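Enoyl-CoA hydratase (Geobacillus kaustophilus, PDB 2PPY) probably catalyses the reversible addition of water to 2-enoyl-CoA thioesters, the hydration step of fatty-acid beta-oxidation. Local coordinates at residues 13-18 and 44-49; 17-22 and 199-204; 186-191 and 195-200. All coordinates share one frame; numbering follows the deposited sequence.

In the fold
From the N terminus, strand 11-16 turns into strand 19-24, and the chain then enters helix 34-48, where contact 1 closes the first loop, 25 residues lying between its segments. Contact 2 starts from the same hairpin, sharing D17 and G18, so it crosses contact 1; it closes only 176 residues later, on helix 193-205. Contact 3 is a short local closure between strand 186-188 and that same helix, nested inside the span of contact 2 and sharing E199 and Y200 with it. All three reach one mixed sheet of the crotonase-like fold. Contacts 2 and 3 carry helix 193-205 across the sheet, joined by the E21-R198 salt bridge, whereas contacts 1 and 3 do not touch.

Contact 1 (13-18 and 44-49); sequences VFKEDG and IDDIRF
K15 of the strand and D46 of the helix approach from opposite directions and join in a salt bridge. The bridge is short, NZ of K15 standing 2.8 Å from OD2 of D46. The ammonium approaches OD2 on its syn side but 29° out of the carboxylate plane, and it favours that one oxygen, since OD1 of D46 is 3.9 Å from NZ of K15. The lysine spans the gap because its chain is fully extended beyond CG, while D46 carries CG anti to the backbone N (chi1 175°), which turns the carboxylate toward the strand. NZ has a second anionic partner in D50, just past the helix, so one ammonium links two carboxylates. Both lie near the C-terminal end of helix 34-48, where their negative charge would be expected to suit the helix dipole poorly, and K15 probably offsets part of that cost.

This polar side is the solvent side, D46 being exposed. The packed side is apolar and lies deeper, where I47 is buried. Its CD1 comes only to 4.5 Å from CG1 of V13, a marginal approach within this pair of segments, but I47 also packs on A20 and I22 of strand 19-24 and on I53. The pair as a whole is slight and widely spaced, burying 129 Å² with the CA atoms of K15 and I47 9.1 Å apart.

Strand 11-16 runs between strands 4-7 and 19-24, bonded to both through its backbone. Helix 34-48 lies against one face of this part of the sheet; its other side meets helix 80-99, with D45 paired to K96, and R48 forms a salt bridge to E92 of the second subunit.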
loop_
_atom_site.group_PDB
_atom_site.type_symbol
_atom_site.label_atom_id
_atom_site.label_comp_id
_atom_site.label_asym_id
_atom_site.label_seq_id
_atom_site.Cartn_x
_atom_site.Cartn_y
_atom_site.Cartn_z
ATOM N N VAL A 13 15.012 9.334 33.774
ATOM C CA VAL A 13 14.231 8.112 33.636
ATOM C C VAL A 13 14.102 7.421 34.989
ATOM O O VAL A 13 15.099 7.182 35.668
ATOM C CB VAL A 13 14.890 7.123 32.639
ATOM C CG1 VAL A 13 14.054 5.853 32.536
ATOM C CG2 VAL A 13 15.029 7.768 31.272
ATOM N N PHE A 14 12.868 7.112 35.372
ATOM C CA PHE A 14 12.583 6.429 36.630
ATOM C C PHE A 14 11.981 5.069 36.290
ATOM O O PHE A 14 11.069 4.983 35.468
ATOM C CB PHE A 14 11.571 7.225 37.462
ATOM C CG PHE A 14 12.074 8.563 37.923
ATOM C CD1 PHE A 14 13.064 8.653 38.896
ATOM C CD2 PHE A 14 11.551 9.737 37.391
ATOM C CE1 PHE A 14 13.527 9.896 39.335
ATOM C CE2 PHE A 14 12.004 10.985 37.821
ATOM C CZ PHE A 14 12.996 11.063 38.796
ATOM N N LYS A 15 12.488 4.010 36.914
ATOM C CA LYS A 15 11.973 2.668 36.662
ATOM C C LYS A 15 11.458 2.050 37.947
ATOM O O LYS A 15 12.145 2.062 38.970
ATOM C CB LYS A 15 13.059 1.765 36.076
ATOM C CG LYS A 15 13.531 2.155 34.682
ATOM C CD LYS A 15 14.522 1.126 34.175
ATOM C CE LYS A 15 15.130 1.520 32.842
ATOM N NZ LYS A 15 16.105 0.486 32.387
ATOM N N GLU A 16 10.252 1.498 37.891
ATOM C CA GLU A 16 9.659 0.885 39.065
ATOM C C GLU A 16 8.462 0.018 38.698
ATOM O O GLU A 16 7.578 0.445 37.963
ATOM C CB GLU A 16 9.241 1.980 40.051
ATOM C CG GLU A 16 8.715 1.483 41.384
ATOM C CD GLU A 16 8.511 2.615 42.378
ATOM O OE1 GLU A 16 7.734 3.548 42.076
ATOM O OE2 GLU A 16 9.132 2.574 43.462
ATOM N N ASP A 17 8.460 -1.207 39.209
ATOM C CA ASP A 17 7.383 -2.168 38.982
ATOM C C ASP A 17 6.830 -2.256 37.560
ATOM O O ASP A 17 5.618 -2.162 37.348
ATOM C CB ASP A 17 6.238 -1.894 39.960
ATOM C CG ASP A 17 6.633 -2.154 41.403
ATOM O OD1 ASP A 17 6.996 -3.309 41.718
ATOM O OD2 ASP A 17 6.582 -1.206 42.218
ATOM N N GLY A 18 7.717 -2.448 36.590
ATOM C CA GLY A 18 7.284 -2.573 35.208
ATOM C C GLY A 18 6.892 -1.291 34.496
ATOM O O GLY A 18 6.378 -1.335 33.378
ATOM N N ILE A 44 14.955 5.316 25.044
ATOM C CA ILE A 44 14.140 4.339 24.335
ATOM C C ILE A 44 14.916 3.031 24.180
ATOM O O ILE A 44 14.402 1.958 24.512
ATOM C CB ILE A 44 13.724 4.867 22.944
ATOM C CG1 ILE A 44 12.824 6.097 23.117
ATOM C CG2 ILE A 44 12.996 3.785 22.172
ATOM C CD1 ILE A 44 12.380 6.737 21.824
ATOM N N ASP A 45 16.152 3.118 23.689
ATOM C CA ASP A 45 16.972 1.919 23.515
ATOM C C ASP A 45 17.177 1.211 24.850
ATOM O O ASP A 45 17.038 -0.010 24.945
ATOM C CB ASP A 45 18.338 2.263 22.908
ATOM C CG ASP A 45 18.254 2.612 21.438
ATOM O OD1 ASP A 45 17.317 2.138 20.766
ATOM O OD2 ASP A 45 19.135 3.348 20.947
ATOM N N ASP A 46 17.507 1.982 25.881
ATOM C CA ASP A 46 17.713 1.416 27.209
ATOM C C ASP A 46 16.480 0.657 27.676
ATOM O O ASP A 46 16.570 -0.495 28.096
ATOM C CB ASP A 46 18.012 2.513 28.226
ATOM C CG ASP A 46 18.101 1.973 29.641
ATOM O OD1 ASP A 46 19.086 1.269 29.943
ATOM O OD2 ASP A 46 17.182 2.238 30.445
ATOM N N ILE A 47 15.328 1.317 27.605
ATOM C CA ILE A 47 14.075 0.716 28.031
ATOM C C ILE A 47 13.727 -0.538 27.236
ATOM O O ILE A 47 13.195 -1.499 27.797
ATOM C CB ILE A 47 12.923 1.741 27.946
ATOM C CG1 ILE A 47 13.191 2.884 28.935
ATOM C CG2 ILE A 47 11.594 1.068 28.263
ATOM C CD1 ILE A 47 12.232 4.046 28.839
ATOM N N ARG A 48 14.034 -0.531 25.938
ATOM C CA ARG A 48 13.762 -1.683 25.079
ATOM C C ARG A 48 14.511 -2.914 25.574
ATOM O O ARG A 48 13.957 -4.007 25.641
ATOM C CB ARG A 48 14.210 -1.413 23.639
ATOM C CG ARG A 48 13.244 -0.660 22.750
ATOM C CD ARG A 48 13.920 -0.426 21.404
ATOM N NE ARG A 48 13.024 0.078 20.367
ATOM C CZ ARG A 48 13.376 0.199 19.092
ATOM N NH1 ARG A 48 14.599 -0.147 18.710
ATOM N NH2 ARG A 48 12.511 0.653 18.197
ATOM N N PHE A 49 15.785 -2.730 25.905
ATOM C CA PHE A 49 16.615 -3.832 26.366
ATOM C C PHE A 49 16.380 -4.192 27.827
ATOM O O PHE A 49 17.108 -5.006 28.393
ATOM C CB PHE A 49 18.093 -3.502 26.126
ATOM C CG PHE A 49 18.545 -3.750 24.713
ATOM C CD1 PHE A 49 19.105 -4.974 24.352
ATOM C CD2 PHE A 49 18.401 -2.768 23.738
ATOM C CE1 PHE A 49 19.517 -5.217 23.043
ATOM C CE2 PHE A 49 18.809 -3.000 22.426
ATOM C CZ PHE A 49 19.368 -4.228 22.079
#

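Contact 2 (17-22 and 199-204); sequences DGIAEI and EYARKL
With CG1 set beside its backbone N (chi1 -62°) and CD1 continuing in an extended line (chi2 174°), I19 pushes its terminal methyl out from the strand onto A201 and the start of R202. CD1 of I19 does all the touching: it lies 3.7 Å from CB of A201. The same methyl also sits 3.7 Å from N of R202, so it rests against helix backbone as well as side chain. The short side chain of A201 permits this approach, the CA atoms of I19 and A201 being 7.2 Å apart. No hydrogen bond joins the segments, and the buried surface is a modest 107 Å².

R202 borders the contact through its aliphatic root, CG lying 4.2 Å from CD1 of I19. Its chain bends at chi3 (-74°), folding the guanidinium back along its own helix until one face lies over CA of E199. The charged end therefore does not reach the strand: NH1 of R202 stays 7.0 Å from OE2 of E21, too far for an ion pair. E21 is engaged instead by R198, one helical turn earlier, and by H23. Farther round the helix, NZ of K203 and OE2 of E199 form a long, weak ion pair at 3.5 Å.

D17 and G18, both with positive phi, make the tight type I' turn that joins strands 11-16 and 19-24 into a hairpin just before I19. Strand 19-24 bonds to 11-16 on one edge and to 55-60 on the other. I19 and E21 meet helix 193-205 on one sheet face, while A20 and I22 pack on helix 34-48 across the sheet. A201 also touches V55 and I57 of strand 55-60, and L204 packs on I168 of the third subunit.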
loop_
_atom_site.group_PDB
_atom_site.type_symbol
_atom_site.label_atom_id
_atom_site.label_comp_id
_atom_site.label_asym_id
_atom_site.label_seq_id
_atom_site.Cartn_x
_atom_site.Cartn_y
_atom_site.Cartn_z
ATOM N N ASP A 17 8.460 -1.207 39.209
ATOM C CA ASP A 17 7.383 -2.168 38.982
ATOM C C ASP A 17 6.830 -2.256 37.560
ATOM O O ASP A 17 5.618 -2.162 37.348
ATOM C CB ASP A 17 6.238 -1.894 39.960
ATOM C CG ASP A 17 6.633 -2.154 41.403
ATOM O OD1 ASP A 17 6.996 -3.309 41.718
ATOM O OD2 ASP A 17 6.582 -1.206 42.218
ATOM N N GLY A 18 7.717 -2.448 36.590
ATOM C CA GLY A 18 7.284 -2.573 35.208
ATOM C C GLY A 18 6.892 -1.291 34.496
ATOM O O GLY A 18 6.378 -1.335 33.378
ATOM N N ILE A 19 7.125 -0.148 35.133
ATOM C CA ILE A 19 6.798 1.135 34.522
ATOM C C ILE A 19 8.014 2.051 34.527
ATOM O O ILE A 19 8.769 2.097 35.501
ATOM C CB ILE A 19 5.659 1.853 35.275
ATOM C CG1 ILE A 19 4.382 1.010 35.224
ATOM C CG2 ILE A 19 5.413 3.224 34.663
ATOM C CD1 ILE A 19 3.245 1.577 36.052
ATOM N N ALA A 20 8.208 2.770 33.429
ATOM C CA ALA A 20 9.314 3.706 33.321
ATOM C C ALA A 20 8.715 5.067 33.030
ATOM O O ALA A 20 7.801 5.188 32.217
ATOM C CB ALA A 20 10.259 3.299 32.196
ATOM N N GLU A 21 9.209 6.091 33.712
ATOM C CA GLU A 21 8.708 7.433 33.487
ATOM C C GLU A 21 9.853 8.277 32.974
ATOM O O GLU A 21 10.907 8.356 33.600
ATOM C CB GLU A 21 8.166 8.054 34.775
ATOM C CG GLU A 21 7.130 7.227 35.503
ATOM C CD GLU A 21 6.389 8.032 36.559
ATOM O OE1 GLU A 21 6.979 8.990 37.099
ATOM O OE2 GLU A 21 5.221 7.704 36.855
ATOM N N ILE A 22 9.647 8.893 31.818
ATOM C CA ILE A 22 10.662 9.750 31.237
ATOM C C ILE A 22 10.222 11.177 31.527
ATOM O O ILE A 22 9.278 11.683 30.911
ATOM C CB ILE A 22 10.770 9.541 29.712
ATOM C CG1 ILE A 22 11.029 8.062 29.401
ATOM C CG2 ILE A 22 11.895 10.402 29.157
ATOM C CD1 ILE A 22 11.102 7.736 27.909
ATOM N N GLU A 199 -2.243 5.241 37.295
ATOM C CA GLU A 199 -3.199 4.201 37.656
ATOM C C GLU A 199 -3.493 3.330 36.437
ATOM O O GLU A 199 -3.612 2.111 36.550
ATOM C CB GLU A 199 -4.489 4.838 38.173
ATOM C CG GLU A 199 -5.568 3.850 38.567
ATOM C CD GLU A 199 -6.780 4.534 39.173
ATOM O OE1 GLU A 199 -6.618 5.212 40.210
ATOM O OE2 GLU A 199 -7.891 4.398 38.612
ATOM N N TYR A 200 -3.599 3.965 35.272
ATOM C CA TYR A 200 -3.866 3.254 34.025
ATOM C C TYR A 200 -2.673 2.371 33.694
ATOM O O TYR A 200 -2.833 1.198 33.359
ATOM C CB TYR A 200 -4.115 4.262 32.898
ATOM C CG TYR A 200 -4.470 3.664 31.551
ATOM C CD1 TYR A 200 -3.486 3.125 30.719
ATOM C CD2 TYR A 200 -5.786 3.684 31.085
ATOM C CE1 TYR A 200 -3.804 2.626 29.448
ATOM C CE2 TYR A 200 -6.115 3.185 29.818
ATOM C CZ TYR A 200 -5.117 2.662 29.004
ATOM O OH TYR A 200 -5.425 2.198 27.742
ATOM N N ALA A 201 -1.475 2.939 33.801
ATOM C CA ALA A 201 -0.253 2.196 33.519
ATOM C C ALA A 201 -0.106 1.032 34.496
ATOM O O ALA A 201 0.303 -0.063 34.109
ATOM C CB ALA A 201 0.958 3.119 33.609
ATOM N N ARG A 202 -0.437 1.268 35.763
ATOM C CA ARG A 202 -0.347 0.215 36.766
ATOM C C ARG A 202 -1.178 -0.995 36.352
ATOM O O ARG A 202 -0.690 -2.127 36.394
ATOM C CB ARG A 202 -0.818 0.720 38.137
ATOM C CG ARG A 202 0.207 1.571 38.883
ATOM C CD ARG A 202 -0.212 1.804 40.335
ATOM N NE ARG A 202 -1.312 2.760 40.474
ATOM C CZ ARG A 202 -1.159 4.081 40.499
ATOM N NH1 ARG A 202 0.052 4.612 40.394
ATOM N NH2 ARG A 202 -2.215 4.873 40.630
ATOM N N LYS A 203 -2.425 -0.757 35.951
ATOM C CA LYS A 203 -3.306 -1.843 35.527
ATOM C C LYS A 203 -2.705 -2.636 34.365
ATOM O O LYS A 203 -2.821 -3.861 34.315
ATOM C CB LYS A 203 -4.682 -1.305 35.121
ATOM C CG LYS A 203 -5.565 -0.846 36.280
ATOM C CD LYS A 203 -6.979 -0.529 35.793
ATOM C CE LYS A 203 -7.923 -0.173 36.938
ATOM N NZ LYS A 203 -7.565 1.108 37.609
ATOM N N LEU A 204 -2.070 -1.941 33.427
ATOM C CA LEU A 204 -1.450 -2.622 32.294
ATOM C C LEU A 204 -0.284 -3.473 32.777
ATOM O O LEU A 204 -0.191 -4.657 32.447
ATOM C CB LEU A 204 -0.941 -1.614 31.254
ATOM C CG LEU A 204 -1.973 -0.854 30.418
ATOM C CD1 LEU A 204 -1.255 0.034 29.409
ATOM C CD2 LEU A 204 -2.879 -1.847 29.698
#

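Contact 3 (186-191 and 195-200); sequences RVFPQA and ERTREY
R196 lies across the ring of F188. Its CB stands almost squarely over one face, 3.7 Å from the ring centroid and 4° off the normal, a CH-pi contact. A bend at chi3 (59°) then brings the guanidinium back over the ring's rim, NE of R196 being 3.5 Å from CD1 of F188. The two planes are inclined by 34°, a tilted overlap. P189 meets the edge of the R196 guanidinium, its CD 3.7 Å from NH1 of R196. T197 meets the ring at its edge, OG1 lying 3.8 Å from CE2 of F188, its hydroxyl bonded to O of T193. CB of R186 lies against the ring's opposite face, toward the rim, which leaves F188 clasped between two arginines. Replacing F188 by an alanine is likely to open a gap between those arginines and leave the R196 chain without the surface it lies on.

Farther out, NH2 of R186 reaches the ring edge of Y200, 3.7 Å from CE2, with the planes nearly perpendicular. D165 of the third subunit fixes both groups, its carboxylate bonding R186 and the Y200 hydroxyl. At the other end a water bridges the backbones, 2.9 Å from O of A191 and 3.0 Å from N of E195.

Strand 186-188 ends the sheet within the chain, and helix 193-205 follows after a short loop, the local axes 9.8 Å apart and nearer antiparallel than parallel. Strand 125-129 lies alongside; its F127 meets the rings of F188 and Y200 edge-to-face, and T197 packs on strands 103-108 and 55-60.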
loop_
_atom_site.group_PDB
_atom_site.type_symbol
_atom_site.label_atom_id
_atom_site.label_comp_id
_atom_site.label_asym_id
_atom_site.label_seq_id
_atom_site.Cartn_x
_atom_site.Cartn_y
_atom_site.Cartn_z
ATOM N N ARG A 186 -7.835 10.577 26.718
ATOM C CA ARG A 186 -8.452 10.865 28.009
ATOM C C ARG A 186 -8.175 12.290 28.442
ATOM O O ARG A 186 -7.125 12.852 28.135
ATOM C CB ARG A 186 -7.885 9.949 29.097
ATOM C CG ARG A 186 -8.096 8.470 28.901
ATOM C CD ARG A 186 -9.385 8.002 29.535
ATOM N NE ARG A 186 -9.422 6.545 29.599
ATOM C CZ ARG A 186 -9.446 5.752 28.534
ATOM N NH1 ARG A 186 -9.446 6.274 27.312
ATOM N NH2 ARG A 186 -9.455 4.437 28.690
ATOM N N VAL A 187 -9.129 12.869 29.158
ATOM C CA VAL A 187 -8.975 14.204 29.716
ATOM C C VAL A 187 -9.294 14.009 31.190
ATOM O O VAL A 187 -10.416 13.646 31.543
ATOM C CB VAL A 187 -9.954 15.226 29.103
ATOM C CG1 VAL A 187 -10.054 16.455 30.012
ATOM C CG2 VAL A 187 -9.456 15.658 27.726
ATOM N N PHE A 188 -8.295 14.217 32.042
ATOM C CA PHE A 188 -8.462 14.045 33.482
ATOM C C PHE A 188 -8.460 15.386 34.212
ATOM O O PHE A 188 -7.992 16.399 33.675
ATOM C CB PHE A 188 -7.317 13.208 34.065
ATOM C CG PHE A 188 -7.173 11.827 33.476
ATOM C CD1 PHE A 188 -8.262 10.962 33.396
ATOM C CD2 PHE A 188 -5.919 11.364 33.078
ATOM C CE1 PHE A 188 -8.097 9.650 32.946
ATOM C CE2 PHE A 188 -5.744 10.056 32.629
ATOM C CZ PHE A 188 -6.834 9.199 32.558
ATOM N N PRO A 189 -9.000 15.415 35.444
ATOM C CA PRO A 189 -9.005 16.670 36.202
ATOM C C PRO A 189 -7.525 17.014 36.376
ATOM O O PRO A 189 -6.737 16.159 36.776
ATOM C CB PRO A 189 -9.662 16.273 37.523
ATOM C CG PRO A 189 -10.609 15.196 37.113
ATOM C CD PRO A 189 -9.787 14.378 36.136
ATOM N N GLN A 190 -7.153 18.251 36.069
ATOM C CA GLN A 190 -5.760 18.686 36.150
ATOM C C GLN A 190 -4.903 18.091 37.271
ATOM O O GLN A 190 -3.886 17.450 37.008
ATOM C CB GLN A 190 -5.700 20.213 36.230
ATOM C CG GLN A 190 -4.324 20.809 35.945
ATOM C CD GLN A 190 -3.841 20.540 34.523
ATOM O OE1 GLN A 190 -4.617 20.608 33.569
ATOM N NE2 GLN A 190 -2.551 20.254 34.377
ATOM N N ALA A 191 -5.308 18.293 38.520
ATOM C CA ALA A 191 -4.535 17.801 39.655
ATOM C C ALA A 191 -4.484 16.282 39.805
ATOM O O ALA A 191 -3.742 15.765 40.638
ATOM C CB ALA A 191 -5.064 18.431 40.942
ATOM N N GLU A 195 -1.775 11.101 38.532
ATOM C CA GLU A 195 -2.340 10.038 39.344
ATOM C C GLU A 195 -3.106 9.032 38.489
ATOM O O GLU A 195 -2.823 7.837 38.520
ATOM C CB GLU A 195 -3.279 10.639 40.392
ATOM C CG GLU A 195 -3.787 9.655 41.430
ATOM C CD GLU A 195 -4.864 10.257 42.317
ATOM O OE1 GLU A 195 -4.976 11.500 42.361
ATOM O OE2 GLU A 195 -5.592 9.486 42.978
ATOM N N ARG A 196 -4.074 9.519 37.722
ATOM C CA ARG A 196 -4.881 8.639 36.887
ATOM C C ARG A 196 -4.095 8.009 35.734
ATOM O O ARG A 196 -4.395 6.893 35.318
ATOM C CB ARG A 196 -6.109 9.399 36.382
ATOM C CG ARG A 196 -6.960 9.947 37.532
ATOM C CD ARG A 196 -8.300 10.472 37.067
ATOM N NE ARG A 196 -9.074 9.433 36.399
ATOM C CZ ARG A 196 -10.292 9.616 35.902
ATOM N NH1 ARG A 196 -10.879 10.802 36.006
ATOM N NH2 ARG A 196 -10.918 8.618 35.292
ATOM N N THR A 197 -3.087 8.714 35.225
ATOM C CA THR A 197 -2.262 8.164 34.153
ATOM C C THR A 197 -1.484 6.980 34.725
ATOM O O THR A 197 -1.434 5.906 34.117
ATOM C CB THR A 197 -1.252 9.203 33.608
ATOM O OG1 THR A 197 -1.962 10.283 32.989
ATOM C CG2 THR A 197 -0.322 8.561 32.578
ATOM N N ARG A 198 -0.881 7.181 35.897
ATOM C CA ARG A 198 -0.111 6.127 36.561
ATOM C C ARG A 198 -1.001 4.946 36.924
ATOM O O ARG A 198 -0.570 3.794 36.873
ATOM C CB ARG A 198 0.563 6.670 37.825
ATOM C CG ARG A 198 1.849 7.430 37.551
ATOM C CD ARG A 198 2.259 8.309 38.716
ATOM N NE ARG A 198 3.518 8.993 38.440
ATOM C CZ ARG A 198 3.894 10.133 39.011
ATOM N NH1 ARG A 198 3.103 10.728 39.896
ATOM N NH2 ARG A 198 5.059 10.683 38.692
ATOM N N GLU A 199 -2.243 5.241 37.295
ATOM C CA GLU A 199 -3.199 4.201 37.656
ATOM C C GLU A 199 -3.493 3.330 36.437
ATOM O O GLU A 199 -3.612 2.111 36.550
ATOM C CB GLU A 199 -4.489 4.838 38.173
ATOM C CG GLU A 199 -5.568 3.850 38.567
ATOM C CD GLU A 199 -6.780 4.534 39.173
ATOM O OE1 GLU A 199 -6.618 5.212 40.210
ATOM O OE2 GLU A 199 -7.891 4.398 38.612
ATOM N N TYR A 200 -3.599 3.965 35.272
ATOM C CA TYR A 200 -3.866 3.254 34.025
ATOM C C TYR A 200 -2.673 2.371 33.694
ATOM O O TYR A 200 -2.833 1.198 33.359
ATOM C CB TYR A 200 -4.115 4.262 32.898
ATOM C CG TYR A 200 -4.470 3.664 31.551
ATOM C CD1 TYR A 200 -3.486 3.125 30.719
ATOM C CD2 TYR A 200 -5.786 3.684 31.085
ATOM C CE1 TYR A 200 -3.804 2.626 29.448
ATOM C CE2 TYR A 200 -6.115 3.185 29.818
ATOM C CZ TYR A 200 -5.117 2.662 29.004
ATOM O OH TYR A 200 -5.425 2.198 27.742
HETATM O O HOH W 1 -1.824 13.705 40.000
#